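PDB 5A77: DNA endonuclease I-CvuI from Chlorella vulgaris, which cleaves DNA in the presence of magnesium as a dimeric LAGLIDADG homing endonuclease and is probably involved in intron homing. Local coordinates for residues 16-21 with 47-52; 39-44 with 122-127; 62-67 with 88-93. One frame throughout, in Å; residues are numbered along the deposited sequence.

Contact 1 (16-21 with 47-52); sequences AGFVDA and VFQSTT. With MG (magnesium ion), chain G; nucleotides of chain F; nucleotides of chain D.
Helix segment 16-21 and strand 47-50 run almost perpendicular, at 83° with axes 8.7 Å apart, and approach most closely at Val19 and Val47, whose CA atoms are 6.5 Å apart. Val47 divides its methyls between two helix residues. Val47 CG1, anti to the backbone N (chi1 167°), meets the edge of the Phe18 ring in its plane, 3.7 Å from Phe18 CE2, while Val47 CG2 touches Val19 CG2 at 3.8 Å. The amide end of Gln49 comes to the edge of this ring, modelled with OE1 3.4 Å from Phe18 CZ, amide and ring planes 48° apart. The strand end grips DNA as well: Ser50 N donates to OP2 of DC14 (chain D) at 2.9 Å. Beyond the packed helix residues, Ala21 O binds magnesium at 2.3 Å beside OP1 of DG1 (chain F), and Asp22 of the second subunit and another DNA phosphate also bind this ion. Leu57 and Ile60 of helix 55-64 pack on Val47, and strand 76-82 bonds to the backbone of Val47 and Gln49 through Phe79 and Ser77. Helix 6-22, bearing the LAGLIDADG sequence, thus lies between this strand and the second subunit, whose Gly17 packs on Phe18.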
loop_
_atom_site.group_PDB
_atom_site.type_symbol
_atom_site.label_atom_id
_atom_site.label_comp_id
_atom_site.label_asym_id
_atom_site.label_seq_id
_atom_site.Cartn_x
_atom_site.Cartn_y
_atom_site.Cartn_z
ATOM N N ALA B 16 6.478 1.625 7.164
ATOM C CA ALA B 16 5.208 1.826 7.814
ATOM C C ALA B 16 4.204 2.257 6.760
ATOM O O ALA B 16 3.071 1.756 6.716
ATOM C CB ALA B 16 5.320 2.859 8.918
ATOM N N GLY B 17 4.637 3.173 5.898
ATOM C CA GLY B 17 3.802 3.655 4.818
ATOM C C GLY B 17 3.311 2.499 3.973
ATOM O O GLY B 17 2.151 2.461 3.566
ATOM N N PHE B 18 4.190 1.531 3.744
ATOM C CA PHE B 18 3.886 0.413 2.864
ATOM C C PHE B 18 2.929 -0.581 3.518
ATOM O O PHE B 18 1.965 -1.038 2.895
ATOM C CB PHE B 18 5.184 -0.276 2.452
ATOM C CG PHE B 18 5.108 -0.975 1.143
ATOM C CD1 PHE B 18 5.156 -0.250 -0.049
ATOM C CD2 PHE B 18 5.019 -2.358 1.084
ATOM C CE1 PHE B 18 5.110 -0.898 -1.281
ATOM C CE2 PHE B 18 4.973 -3.021 -0.146
ATOM C CZ PHE B 18 5.011 -2.287 -1.330
ATOM N N VAL B 19 3.197 -0.911 4.777
ATOM C CA VAL B 19 2.343 -1.829 5.523
ATOM C C VAL B 19 0.908 -1.272 5.683
ATOM O O VAL B 19 -0.069 -2.008 5.512
ATOM C CB VAL B 19 2.953 -2.144 6.911
ATOM C CG1 VAL B 19 1.990 -2.964 7.754
ATOM C CG2 VAL B 19 4.278 -2.881 6.743
ATOM N N ASP B 20 0.771 0.022 5.979
ATOM C CA ASP B 20 -0.566 0.618 6.104
ATOM C C ASP B 20 -1.407 0.423 4.845
ATOM O O ASP B 20 -2.636 0.419 4.913
ATOM C CB ASP B 20 -0.482 2.114 6.416
ATOM C CG ASP B 20 -0.422 2.394 7.891
ATOM O OD1 ASP B 20 -0.933 1.567 8.669
ATOM O OD2 ASP B 20 0.136 3.435 8.284
ATOM N N ALA B 21 -0.742 0.267 3.700
ATOM C CA ALA B 21 -1.450 0.148 2.433
ATOM C C ALA B 21 -1.581 -1.302 1.997
ATOM O O ALA B 21 -2.666 -1.744 1.647
ATOM C CB ALA B 21 -0.761 0.961 1.361
ATOM N N VAL B 47 3.436 -8.772 4.329
ATOM C CA VAL B 47 3.386 -7.780 3.263
ATOM C C VAL B 47 3.271 -8.498 1.912
ATOM O O VAL B 47 3.990 -9.466 1.648
ATOM C CB VAL B 47 4.633 -6.866 3.287
ATOM C CG1 VAL B 47 4.739 -6.061 2.016
ATOM C CG2 VAL B 47 4.599 -5.952 4.491
ATOM N N PHE B 48 2.345 -8.036 1.073
ATOM C CA PHE B 48 2.084 -8.677 -0.213
ATOM C C PHE B 48 2.611 -7.868 -1.383
ATOM O O PHE B 48 2.498 -6.648 -1.401
ATOM C CB PHE B 48 0.588 -8.906 -0.416
ATOM C CG PHE B 48 -0.070 -9.635 0.707
ATOM C CD1 PHE B 48 -0.061 -11.022 0.755
ATOM C CD2 PHE B 48 -0.713 -8.936 1.717
ATOM C CE1 PHE B 48 -0.684 -11.693 1.796
ATOM C CE2 PHE B 48 -1.322 -9.600 2.747
ATOM C CZ PHE B 48 -1.309 -10.977 2.788
ATOM N N GLN B 49 3.188 -8.556 -2.361
ATOM C CA GLN B 49 3.544 -7.919 -3.619
ATOM C C GLN B 49 3.542 -8.944 -4.737
ATOM O O GLN B 49 3.754 -10.136 -4.500
ATOM C CB GLN B 49 4.907 -7.226 -3.537
ATOM C CG GLN B 49 5.032 -6.032 -4.521
ATOM C CD GLN B 49 3.966 -4.957 -4.277
ATOM O OE1 GLN B 49 3.566 -4.714 -3.134
ATOM N NE2 GLN B 49 3.489 -4.330 -5.346
ATOM N N SER B 50 3.277 -8.474 -5.952
ATOM C CA SER B 50 3.336 -9.324 -7.130
ATOM C C SER B 50 4.762 -9.832 -7.286
ATOM O O SER B 50 5.714 -9.118 -6.963
ATOM C CB SER B 50 2.872 -8.556 -8.378
ATOM O OG SER B 50 3.248 -9.224 -9.574
ATOM N N THR B 51 4.903 -11.069 -7.757
ATOM C CA THR B 51 6.225 -11.681 -7.929
ATOM C C THR B 51 6.999 -10.937 -9.011
ATOM O O THR B 51 8.228 -11.039 -9.094
ATOM C CB THR B 51 6.133 -13.190 -8.286
ATOM O OG1 THR B 51 5.220 -13.840 -7.392
ATOM C CG2 THR B 51 7.491 -13.865 -8.166
ATOM N N THR B 52 6.262 -10.199 -9.838
ATOM C CA THR B 52 6.831 -9.216 -10.756
ATOM C C THR B 52 7.957 -8.443 -10.087
ATOM O O THR B 52 9.052 -8.307 -10.635
ATOM C CB THR B 52 5.767 -8.185 -11.230
ATOM O OG1 THR B 52 4.665 -8.851 -11.862
ATOM C CG2 THR B 52 6.387 -7.176 -12.187
HETATM MG MG MG G . -4.630 -1.281 0.584
ATOM O OP3 DG F 1 -5.985 -4.140 3.544
ATOM P P DG F 1 -4.592 -4.012 3.041
ATOM O OP1 DG F 1 -4.679 -3.501 1.651
ATOM O OP2 DG F 1 -3.818 -3.245 4.046
ATOM O "O5'" DG F 1 -3.916 -5.461 3.006
ATOM C "C5'" DG F 1 -4.114 -6.338 1.879
ATOM C "C4'" DG F 1 -5.220 -7.320 2.196
ATOM O "O4'" DG F 1 -5.281 -8.385 1.212
ATOM C "C3'" DG F 1 -5.086 -8.003 3.544
ATOM O "O3'" DG F 1 -6.325 -7.955 4.145
ATOM C "C2'" DG F 1 -4.694 -9.442 3.179
ATOM C "C1'" DG F 1 -5.456 -9.613 1.888
ATOM N N9 DG F 1 -4.980 -10.669 1.004
ATOM C C8 DG F 1 -3.706 -10.832 0.506
ATOM N N7 DG F 1 -3.604 -11.834 -0.327
ATOM C C5 DG F 1 -4.895 -12.346 -0.403
ATOM C C6 DG F 1 -5.404 -13.431 -1.146
ATOM O O6 DG F 1 -4.802 -14.186 -1.904
ATOM N N1 DG F 1 -6.764 -13.612 -0.932
ATOM C C2 DG F 1 -7.535 -12.842 -0.111
ATOM N N2 DG F 1 -8.834 -13.164 -0.041
ATOM N N3 DG F 1 -7.072 -11.819 0.593
ATOM C C4 DG F 1 -5.749 -11.633 0.401
ATOM P P DC D 14 0.282 -5.730 -5.707
ATOM O OP1 DC D 14 0.505 -4.341 -5.233
ATOM O OP2 DC D 14 1.335 -6.449 -6.462
ATOM O "O5'" DC D 14 -0.154 -6.674 -4.472
ATOM C "C5'" DC D 14 -0.588 -6.097 -3.241
ATOM C "C4'" DC D 14 -2.087 -6.301 -3.009
ATOM O "O4'" DC D 14 -2.604 -7.372 -3.853
ATOM C "C3'" DC D 14 -2.472 -6.679 -1.571
ATOM O "O3'" DC D 14 -3.385 -5.705 -1.026
ATOM C "C2'" DC D 14 -3.124 -8.068 -1.718
ATOM C "C1'" DC D 14 -3.633 -8.009 -3.145
ATOM N N1 DC D 14 -3.951 -9.354 -3.792
ATOM C C2 DC D 14 -5.121 -10.048 -3.430
ATOM O O2 DC D 14 -5.865 -9.567 -2.566
ATOM N N3 DC D 14 -5.407 -11.231 -4.038
ATOM C C4 DC D 14 -4.586 -11.716 -4.974
ATOM N N4 DC D 14 -4.910 -12.881 -5.548
ATOM C C5 DC D 14 -3.397 -11.026 -5.365
ATOM C C6 DC D 14 -3.126 -9.858 -4.757
ATOM P P DA F 2 -6.478 -7.544 5.679
ATOM O OP1 DA F 2 -7.320 -6.331 5.767
ATOM O OP2 DA F 2 -5.145 -7.516 6.322
ATOM O "O5'" DA F 2 -7.312 -8.778 6.213
ATOM C "C5'" DA F 2 -8.124 -9.473 5.283
ATOM C "C4'" DA F 2 -8.028 -10.970 5.480
ATOM O "O4'" DA F 2 -7.094 -11.557 4.535
ATOM C "C3'" DA F 2 -7.562 -11.432 6.872
ATOM O "O3'" DA F 2 -8.474 -12.409 7.336
ATOM C "C2'" DA F 2 -6.176 -12.036 6.581
ATOM C "C1'" DA F 2 -6.462 -12.595 5.203
ATOM N N9 DA F 2 -5.336 -13.066 4.416
ATOM C C8 DA F 2 -4.005 -12.733 4.523
ATOM N N7 DA F 2 -3.236 -13.362 3.650
ATOM C C5 DA F 2 -4.132 -14.156 2.938
ATOM C C6 DA F 2 -3.972 -15.063 1.872
ATOM N N6 DA F 2 -2.780 -15.345 1.303
ATOM N N1 DA F 2 -5.084 -15.683 1.407
ATOM C C2 DA F 2 -6.253 -15.414 1.969
ATOM N N3 DA F 2 -6.528 -14.588 2.965
ATOM C C4 DA F 2 -5.415 -13.986 3.410
#

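Contact 2 (39-44 with 122-127). With nucleotides of chain F; nucleotides of chain C.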
loop_
_atom_site.group_PDB
_atom_site.type_symbol
_atom_site.label_atom_id
_atom_site.label_comp_id
_atom_site.label_asym_id
_atom_site.label_seq_id
_atom_site.Cartn_x
_atom_site.Cartn_y
_atom_site.Cartn_z
ATOM N N TYR B 39 -5.277 -25.564 20.508
ATOM C CA TYR B 39 -5.208 -24.315 19.745
ATOM C C TYR B 39 -3.975 -23.469 20.034
ATOM O O TYR B 39 -3.470 -23.420 21.156
ATOM C CB TYR B 39 -6.468 -23.454 19.986
ATOM C CG TYR B 39 -7.741 -24.029 19.401
ATOM C CD1 TYR B 39 -8.041 -23.879 18.057
ATOM C CD2 TYR B 39 -8.640 -24.725 20.192
ATOM C CE1 TYR B 39 -9.203 -24.402 17.520
ATOM C CE2 TYR B 39 -9.806 -25.251 19.663
ATOM C CZ TYR B 39 -10.081 -25.086 18.327
ATOM O OH TYR B 39 -11.238 -25.609 17.795
ATOM N N GLN B 40 -3.522 -22.792 18.989
ATOM C CA GLN B 40 -2.398 -21.869 19.038
ATOM C C GLN B 40 -2.903 -20.521 18.551
ATOM O O GLN B 40 -3.699 -20.463 17.614
ATOM C CB GLN B 40 -1.236 -22.370 18.154
ATOM C CG GLN B 40 -0.019 -21.448 18.096
ATOM C CD GLN B 40 0.679 -21.445 16.729
ATOM O OE1 GLN B 40 0.236 -22.095 15.785
ATOM N NE2 GLN B 40 1.762 -20.685 16.622
ATOM N N VAL B 41 -2.473 -19.437 19.179
ATOM C CA VAL B 41 -2.772 -18.119 18.632
ATOM C C VAL B 41 -1.545 -17.655 17.843
ATOM O O VAL B 41 -0.458 -17.493 18.408
ATOM C CB VAL B 41 -3.153 -17.117 19.731
ATOM C CG1 VAL B 41 -3.142 -15.705 19.200
ATOM C CG2 VAL B 41 -4.546 -17.447 20.283
ATOM N N ARG B 42 -1.704 -17.501 16.527
ATOM C CA ARG B 42 -0.589 -17.105 15.671
ATOM C C ARG B 42 -0.607 -15.601 15.493
ATOM O O ARG B 42 -1.631 -15.048 15.139
ATOM C CB ARG B 42 -0.655 -17.816 14.303
ATOM C CG ARG B 42 0.350 -17.310 13.232
ATOM C CD ARG B 42 0.268 -18.115 11.902
ATOM N NE ARG B 42 0.480 -19.545 12.139
ATOM C CZ ARG B 42 -0.047 -20.531 11.418
ATOM N NH1 ARG B 42 -0.823 -20.255 10.373
ATOM N NH2 ARG B 42 0.194 -21.802 11.755
ATOM N N VAL B 43 0.515 -14.942 15.767
ATOM C CA VAL B 43 0.687 -13.534 15.443
ATOM C C VAL B 43 1.577 -13.368 14.190
ATOM O O VAL B 43 2.554 -14.111 14.012
ATOM C CB VAL B 43 1.290 -12.753 16.631
ATOM C CG1 VAL B 43 0.351 -12.788 17.835
ATOM C CG2 VAL B 43 2.646 -13.307 17.001
ATOM N N SER B 44 1.242 -12.414 13.319
ATOM C CA SER B 44 2.051 -12.176 12.120
ATOM C C SER B 44 1.869 -10.819 11.458
ATOM O O SER B 44 0.759 -10.281 11.384
ATOM C CB SER B 44 1.786 -13.260 11.068
ATOM O OG SER B 44 0.406 -13.380 10.780
ATOM N N SER B 122 -6.615 -20.480 30.937
ATOM C CA SER B 122 -7.251 -19.172 31.042
ATOM C C SER B 122 -6.404 -18.127 30.315
ATOM O O SER B 122 -6.933 -17.148 29.790
ATOM C CB SER B 122 -7.466 -18.780 32.507
ATOM O OG SER B 122 -6.231 -18.657 33.198
ATOM N N VAL B 123 -5.093 -18.349 30.267
ATOM C CA VAL B 123 -4.198 -17.413 29.594
ATOM C C VAL B 123 -4.345 -17.560 28.086
ATOM O O VAL B 123 -4.312 -16.576 27.349
ATOM C CB VAL B 123 -2.725 -17.622 29.984
ATOM C CG1 VAL B 123 -1.788 -16.913 28.966
ATOM C CG2 VAL B 123 -2.477 -17.157 31.417
ATOM N N LEU B 124 -4.519 -18.793 27.627
ATOM C CA LEU B 124 -4.830 -19.008 26.222
ATOM C C LEU B 124 -6.170 -18.335 25.889
ATOM O O LEU B 124 -6.380 -17.849 24.770
ATOM C CB LEU B 124 -4.873 -20.499 25.895
ATOM C CG LEU B 124 -5.212 -20.841 24.442
ATOM C CD1 LEU B 124 -4.260 -20.165 23.474
ATOM C CD2 LEU B 124 -5.231 -22.333 24.214
ATOM N N MET B 125 -7.063 -18.288 26.871
ATOM C CA MET B 125 -8.386 -17.727 26.652
ATOM C C MET B 125 -8.384 -16.205 26.514
ATOM O O MET B 125 -9.081 -15.673 25.652
ATOM C CB MET B 125 -9.333 -18.120 27.776
ATOM C CG MET B 125 -10.769 -17.857 27.406
ATOM S SD MET B 125 -11.291 -18.953 26.079
ATOM C CE MET B 125 -12.132 -17.775 25.021
ATOM N N GLU B 126 -7.622 -15.503 27.351
ATOM C CA GLU B 126 -7.498 -14.058 27.183
ATOM C C GLU B 126 -6.837 -13.749 25.827
ATOM O O GLU B 126 -7.116 -12.735 25.202
ATOM C CB GLU B 126 -6.712 -13.410 28.338
ATOM C CG GLU B 126 -6.739 -14.185 29.646
ATOM C CD GLU B 126 -5.860 -13.590 30.761
ATOM O OE1 GLU B 126 -4.750 -13.091 30.475
ATOM O OE2 GLU B 126 -6.254 -13.691 31.946
ATOM N N ALA B 127 -5.987 -14.662 25.365
ATOM C CA ALA B 127 -5.274 -14.487 24.111
ATOM C C ALA B 127 -6.200 -14.689 22.898
ATOM O O ALA B 127 -6.150 -13.906 21.928
ATOM C CB ALA B 127 -4.100 -15.428 24.048
ATOM P P DT F 5 -8.397 -25.752 7.916
ATOM O OP1 DT F 5 -9.364 -26.828 7.598
ATOM O OP2 DT F 5 -7.995 -25.537 9.322
ATOM O "O5'" DT F 5 -7.034 -25.977 7.094
ATOM C "C5'" DT F 5 -7.005 -25.815 5.681
ATOM C "C4'" DT F 5 -5.727 -26.394 5.104
ATOM O "O4'" DT F 5 -4.664 -25.405 5.160
ATOM C "C3'" DT F 5 -5.189 -27.631 5.828
ATOM O "O3'" DT F 5 -4.770 -28.603 4.875
ATOM C "C2'" DT F 5 -4.008 -27.087 6.630
ATOM C "C1'" DT F 5 -3.503 -25.982 5.724
ATOM N N1 DT F 5 -2.758 -24.913 6.447
ATOM C C2 DT F 5 -1.452 -24.655 6.110
ATOM O O2 DT F 5 -0.852 -25.264 5.240
ATOM N N3 DT F 5 -0.866 -23.644 6.827
ATOM C C4 DT F 5 -1.443 -22.874 7.821
ATOM O O4 DT F 5 -0.826 -21.985 8.406
ATOM C C5 DT F 5 -2.821 -23.193 8.127
ATOM C C7 DT F 5 -3.557 -22.443 9.210
ATOM C C6 DT F 5 -3.404 -24.186 7.428
ATOM P P DA C 3 4.559 -22.380 21.775
ATOM O OP1 DA C 3 5.511 -21.553 22.558
ATOM O OP2 DA C 3 3.091 -22.245 21.867
ATOM O "O5'" DA C 3 4.904 -22.199 20.207
ATOM C "C5'" DA C 3 6.254 -21.986 19.804
ATOM C "C4'" DA C 3 6.399 -21.956 18.294
ATOM O "O4'" DA C 3 6.376 -23.304 17.749
ATOM C "C3'" DA C 3 5.314 -21.184 17.526
ATOM O "O3'" DA C 3 5.940 -20.528 16.454
ATOM C "C2'" DA C 3 4.440 -22.320 17.000
ATOM C "C1'" DA C 3 5.547 -23.285 16.620
ATOM N N9 DA C 3 5.114 -24.637 16.274
ATOM C C8 DA C 3 4.030 -25.317 16.759
ATOM N N7 DA C 3 3.878 -26.514 16.240
ATOM C C5 DA C 3 4.935 -26.623 15.341
ATOM C C6 DA C 3 5.348 -27.660 14.472
ATOM N N6 DA C 3 4.699 -28.824 14.352
ATOM N N1 DA C 3 6.457 -27.445 13.714
ATOM C C2 DA C 3 7.099 -26.271 13.822
ATOM N N3 DA C 3 6.804 -25.223 14.605
ATOM C C4 DA C 3 5.702 -25.471 15.349
#
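Apolar packing joins the two segments, with Val41 pointing from the strand into the helix. Val41 CG2 lies 4.2 Å from Leu124 CD1 and 4.3 Å from Ala127 CB, so one methyl faces two residues on successive turns. With CG1 anti to the backbone N (chi1 167°), CG2 is the branch of Val41 that meets the helix. Leu124 reaches farther along the strand, bringing CD2 to 3.7 Å from Tyr39 O, a van der Waals contact with the backbone. The axes are 9.2 Å apart and inclined at 42°, consistent with a helix laid aslant on a sheet. Ile111 of helix 102-114 adds to the cover of Val41.

On the strand, Arg42 makes a polar bond to DNA. Arg42 NH1 donates to O4 of thymine DT5 (chain F) at 2.6 Å, with an N-H...O angle of 139°; the oxygen lies at the guanidinium edge, near its plane. Replacing Arg42 by an alanine would probably leave this O4 without its charged donor and weaken readout of the thymine. Gln40, whose CB points away from the helix, brings NE2 within 3.2 Å of C2' of DA3 (chain C), a sugar contact.

Thymine O4 is a major-groove atom, and this division is characteristic of the LAGLIDADG fold: an antiparallel sheet reads DNA bases with one face while helices pack against the other.

Contact 3 (62-67 with 88-93)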
loop_
_atom_site.group_PDB
_atom_site.type_symbol
_atom_site.label_atom_id
_atom_site.label_comp_id
_atom_site.label_asym_id
_atom_site.label_seq_id
_atom_site.Cartn_x
_atom_site.Cartn_y
_atom_site.Cartn_z
ATOM N N LYS B 62 15.671 -7.262 4.527
ATOM C CA LYS B 62 17.005 -6.767 4.863
ATOM C C LYS B 62 16.921 -5.608 5.840
ATOM O O LYS B 62 17.673 -5.556 6.814
ATOM C CB LYS B 62 17.760 -6.327 3.604
ATOM C CG LYS B 62 19.160 -5.805 3.880
ATOM C CD LYS B 62 20.001 -5.838 2.623
ATOM C CE LYS B 62 21.477 -5.581 2.911
ATOM N NZ LYS B 62 22.335 -5.894 1.726
ATOM N N ILE B 63 16.004 -4.682 5.565
ATOM C CA ILE B 63 15.755 -3.539 6.438
ATOM C C ILE B 63 15.380 -3.987 7.851
ATOM O O ILE B 63 15.828 -3.405 8.840
ATOM C CB ILE B 63 14.633 -2.645 5.876
ATOM C CG1 ILE B 63 15.147 -1.828 4.692
ATOM C CG2 ILE B 63 14.081 -1.712 6.951
ATOM C CD1 ILE B 63 14.155 -0.821 4.187
ATOM N N LEU B 64 14.565 -5.034 7.938
ATOM C CA LEU B 64 14.042 -5.493 9.218
ATOM C C LEU B 64 14.992 -6.461 9.915
ATOM O O LEU B 64 15.122 -6.425 11.142
ATOM C CB LEU B 64 12.678 -6.148 9.023
ATOM C CG LEU B 64 11.565 -5.164 8.689
ATOM C CD1 LEU B 64 10.224 -5.875 8.648
ATOM C CD2 LEU B 64 11.550 -4.030 9.705
ATOM N N GLY B 65 15.643 -7.324 9.132
ATOM C CA GLY B 65 16.597 -8.285 9.664
ATOM C C GLY B 65 15.950 -9.594 10.076
ATOM O O GLY B 65 16.558 -10.423 10.745
ATOM N N CYS B 66 14.709 -9.784 9.653
ATOM C CA CYS B 66 13.917 -10.919 10.087
ATOM C C CYS B 66 12.920 -11.267 8.989
ATOM O O CYS B 66 12.706 -10.473 8.077
ATOM C CB CYS B 66 13.184 -10.592 11.401
ATOM S SG CYS B 66 13.145 -11.974 12.551
ATOM N N GLY B 67 12.314 -12.445 9.072
ATOM C CA GLY B 67 11.209 -12.786 8.196
ATOM C C GLY B 67 11.566 -13.695 7.040
ATOM O O GLY B 67 12.720 -13.762 6.627
ATOM N N GLN B 88 7.376 -8.991 17.647
ATOM C CA GLN B 88 7.400 -7.916 18.629
ATOM C C GLN B 88 8.410 -6.911 18.158
ATOM O O GLN B 88 8.082 -5.778 17.880
ATOM C CB GLN B 88 7.749 -8.424 20.041
ATOM C CG GLN B 88 7.665 -7.336 21.115
ATOM C CD GLN B 88 8.196 -7.781 22.473
ATOM O OE1 GLN B 88 8.382 -8.976 22.724
ATOM N NE2 GLN B 88 8.428 -6.818 23.359
ATOM N N THR B 89 9.640 -7.362 17.994
ATOM C CA THR B 89 10.730 -6.489 17.573
ATOM C C THR B 89 10.443 -5.687 16.302
ATOM O O THR B 89 10.910 -4.563 16.155
ATOM C CB THR B 89 12.001 -7.319 17.395
ATOM O OG1 THR B 89 12.352 -7.864 18.671
ATOM C CG2 THR B 89 13.156 -6.474 16.890
ATOM N N THR B 90 9.645 -6.234 15.399
ATOM C CA THR B 90 9.315 -5.481 14.200
ATOM C C THR B 90 8.292 -4.372 14.500
ATOM O O THR B 90 8.341 -3.287 13.918
ATOM C CB THR B 90 8.781 -6.406 13.088
ATOM O OG1 THR B 90 9.782 -7.381 12.776
ATOM C CG2 THR B 90 8.466 -5.606 11.839
ATOM N N LEU B 91 7.387 -4.634 15.429
ATOM C CA LEU B 91 6.285 -3.720 15.664
ATOM C C LEU B 91 6.730 -2.409 16.316
ATOM O O LEU B 91 6.284 -1.337 15.880
ATOM C CB LEU B 91 5.207 -4.413 16.491
ATOM C CG LEU B 91 4.418 -5.334 15.553
ATOM C CD1 LEU B 91 3.388 -6.181 16.279
ATOM C CD2 LEU B 91 3.750 -4.509 14.467
ATOM N N GLU B 92 7.618 -2.512 17.269
ATOM C CA GLU B 92 8.176 -1.385 17.939
ATOM C C GLU B 92 8.991 -0.492 17.003
ATOM O O GLU B 92 9.291 0.632 17.317
ATOM C CB GLU B 92 9.028 -1.858 19.130
ATOM C CG GLU B 92 8.915 -3.337 19.518
ATOM C CD GLU B 92 9.266 -3.624 20.976
ATOM O OE1 GLU B 92 8.374 -3.530 21.829
ATOM O OE2 GLU B 92 10.424 -3.961 21.280
ATOM N N LYS B 93 9.366 -1.006 15.852
ATOM C CA LYS B 93 10.064 -0.244 14.819
ATOM C C LYS B 93 9.059 0.601 14.074
ATOM O O LYS B 93 9.276 1.787 13.860
ATOM C CB LYS B 93 10.810 -1.163 13.855
ATOM C CG LYS B 93 12.205 -1.514 14.309
ATOM C CD LYS B 93 12.685 -2.765 13.630
ATOM C CE LYS B 93 13.978 -3.246 14.238
ATOM N NZ LYS B 93 14.278 -4.643 13.805
#
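Lys93 NZ donates to the carbonyl O of Leu64 across a 3.3 Å gap, a weak hydrogen bond and the one polar link between the segments. Lys93 CG lies anti to the carbonyl carbon, and the chain is extended beyond it (chi3 -171°), which carries the ammonium group over to the end of helix 55-64. Leu64 is the last helical residue there. Gly65 follows with phi at 89°, where a CB would press on that same carbonyl O, so glycine suits the turn.

Next to the polar link, the leucine branches carry the apolar part. Leu64 CD1 meets Thr90 CG2 at 3.7 Å, and CD2 lies 4.1 Å from the same Thr90 CG2; the two side chains cross at about a right angle. With OG1 beside the backbone N (chi1 -59°), Thr90 CG2 falls anti to that N and faces the leucine, while OG1 bonds to Ser86 O one turn earlier. Leu64 CD2 is also 4.3 Å from Lys93 CD, which brings the lysine's aliphatic stem alongside the packed methyls.

Leu15 of helix 6-22 and Phe79 of strand 76-82 also touch Leu64, and Val81 touches Thr90. The chemistry implies a join that is mainly van der Waals in nature, with a cation placed at a helix C-terminus, where the carbonyl end of the helix dipole would probably favour it.

In the fold
Strand 39-50 ties contact 1 to contact 2: its far end meets the helix of the magnesium site, its beginning meets helix 121-135. Their centres are 27 Å apart on opposite sides of the chain's centre, so the strand spans from the cleavage site to a base-reading region. Contact 3 lies closer to contact 1, with centres 15 Å apart and nearest atoms about 6 Å apart; helix 55-64, which follows the strand, packs on Val47 in contact 1 and ends at Leu64 in contact 3. Contacts 2 and 3 have centres 22 Å apart. Contact 1 binds magnesium and DNA and contact 2 binds DNA, whereas contact 3 approaches nucleic acid only to about 5 Å at its nearest atom.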